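Local coordinates for uncharacterized protein (Streptococcus mutans, PDB 4R0J), which probably cleaves pre-crRNA as a Cas5 endonuclease of the subtype I-C CRISPR system, part of antiviral defence, at residues A[23-27]-A[176-180]. Sequence-based numbering, arbitrary orientation.
Sequences TNPAT and FHSFA
N24 OD1 accepts from A26 N at 3.0 Å in a somewhat bent bond, an Asx turn, and the same oxygen lies 4.0 Å from F176 CB across the contact. The N-H comes from above the amide plane. N24 carries its CG anti to the backbone N (chi1 179°), which brings the end of the side chain nearer to F176, the amide and ring planes 26° apart. The Asx turn overlaps a type I beta turn from N24 to T27, at whose second position P25 sits, its ring presented to the strand. P25 CG sits over one face of the F176 ring, 3.6 Å from its centroid and 16° off the normal, a CH-pi contact; P25 CD lies over the CG–CD2 side of the same face, 3.5 Å from F176 CD2. S178 N of the same strand lies over the opposite face, near its rim. F179 joins from further along: its ring receives F176 CZ over the centre of one face, while P25 CG meets F179 CZ obliquely at 3.8 Å. A26 CB touches the F176 ring more loosely, 4.2 Å from F176 CE1. H177 and S178 form a classic beta bulge opposite Y192. Q42 of helix 41-51 touches P25, F176 and F179. The loop after strand 19-20 is thus packed on the end of strand 169-179, an outermost strand of the large antiparallel sheet. Between the two segments the attraction is apolar and CH-pi, whereas the polar bond of N24 is spent on shaping the turn that delivers the proline.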
loop_
_atom_site.group_PDB
_atom_site.type_symbol
_atom_site.label_atom_id
_atom_site.label_comp_id
_atom_site.label_asym_id
_atom_site.label_seq_id
_atom_site.Cartn_x
_atom_site.Cartn_y
_atom_site.Cartn_z
ATOM N N THR A 23 7.743 5.656 -6.503
ATOM C CA THR A 23 8.070 6.947 -7.083
ATOM C C THR A 23 7.022 8.014 -6.850
ATOM O O THR A 23 5.912 7.734 -6.418
ATOM C CB THR A 23 8.357 6.852 -8.589
ATOM O OG1 THR A 23 7.228 6.278 -9.270
ATOM C CG2 THR A 23 9.599 6.002 -8.840
ATOM N N ASN A 24 7.427 9.247 -7.110
ATOM C CA ASN A 24 6.526 10.371 -7.204
ATOM C C ASN A 24 6.126 10.528 -8.668
ATOM O O ASN A 24 6.906 11.007 -9.494
ATOM C CB ASN A 24 7.232 11.634 -6.734
ATOM C CG ASN A 24 6.355 12.841 -6.818
ATOM O OD1 ASN A 24 5.177 12.739 -7.167
ATOM N ND2 ASN A 24 6.905 13.992 -6.472
ATOM N N PRO A 25 4.901 10.115 -8.997
ATOM C CA PRO A 25 4.427 10.161 -10.382
ATOM C C PRO A 25 3.920 11.544 -10.769
ATOM O O PRO A 25 3.553 11.759 -11.921
ATOM C CB PRO A 25 3.274 9.164 -10.376
ATOM C CG PRO A 25 2.708 9.262 -8.989
ATOM C CD PRO A 25 3.894 9.569 -8.072
ATOM N N ALA A 26 3.894 12.466 -9.810
ATOM C CA ALA A 26 3.457 13.835 -10.077
ATOM C C ALA A 26 4.631 14.798 -10.003
ATOM O O ALA A 26 4.459 15.977 -9.699
ATOM C CB ALA A 26 2.386 14.242 -9.085
ATOM N N THR A 27 5.824 14.291 -10.286
ATOM C CA THR A 27 7.043 15.077 -10.149
ATOM C C THR A 27 7.139 16.158 -11.218
ATOM O O THR A 27 6.229 16.323 -12.030
ATOM C CB THR A 27 8.289 14.180 -10.221
ATOM O OG1 THR A 27 9.457 14.960 -9.947
ATOM C CG2 THR A 27 8.407 13.548 -11.602
ATOM N N PHE A 176 4.101 11.646 -2.137
ATOM C CA PHE A 176 2.892 11.413 -2.916
ATOM C C PHE A 176 1.953 10.460 -2.188
ATOM O O PHE A 176 2.380 9.426 -1.662
ATOM C CB PHE A 176 3.257 10.835 -4.284
ATOM C CG PHE A 176 2.075 10.616 -5.184
ATOM C CD1 PHE A 176 1.457 11.687 -5.802
ATOM C CD2 PHE A 176 1.594 9.333 -5.431
ATOM C CE1 PHE A 176 0.370 11.487 -6.667
ATOM C CE2 PHE A 176 0.512 9.134 -6.271
ATOM C CZ PHE A 176 -0.103 10.214 -6.893
ATOM N N HIS A 177 0.671 10.808 -2.178
ATOM C CA HIS A 177 -0.379 9.993 -1.576
ATOM C C HIS A 177 -1.171 9.259 -2.661
ATOM O O HIS A 177 -1.170 8.026 -2.730
ATOM C CB HIS A 177 -1.292 10.922 -0.777
ATOM C CG HIS A 177 -2.353 10.235 0.028
ATOM N ND1 HIS A 177 -3.574 9.868 -0.498
ATOM C CD2 HIS A 177 -2.410 9.934 1.350
ATOM C CE1 HIS A 177 -4.322 9.336 0.455
ATOM N NE2 HIS A 177 -3.640 9.371 1.587
ATOM N N SER A 178 -1.826 10.017 -3.535
ATOM C CA SER A 178 -2.674 9.412 -4.561
ATOM C C SER A 178 -3.220 10.475 -5.499
ATOM O O SER A 178 -3.120 11.667 -5.217
ATOM C CB SER A 178 -3.851 8.694 -3.906
ATOM O OG SER A 178 -4.578 9.594 -3.080
ATOM N N PHE A 179 -3.798 10.034 -6.616
ATOM C CA PHE A 179 -4.442 10.943 -7.554
ATOM C C PHE A 179 -5.923 11.040 -7.214
ATOM O O PHE A 179 -6.503 10.086 -6.685
ATOM C CB PHE A 179 -4.320 10.408 -8.984
ATOM C CG PHE A 179 -2.935 10.504 -9.572
ATOM C CD1 PHE A 179 -2.310 11.728 -9.727
ATOM C CD2 PHE A 179 -2.279 9.360 -10.019
ATOM C CE1 PHE A 179 -1.049 11.813 -10.291
ATOM C CE2 PHE A 179 -1.017 9.441 -10.584
ATOM C CZ PHE A 179 -0.402 10.667 -10.723
ATOM N N ALA A 180 -6.548 12.162 -7.573
ATOM C CA ALA A 180 -7.983 12.324 -7.380
ATOM C C ALA A 180 -8.775 11.263 -8.147
ATOM O O ALA A 180 -8.380 10.857 -9.243
ATOM C CB ALA A 180 -8.418 13.719 -7.807
#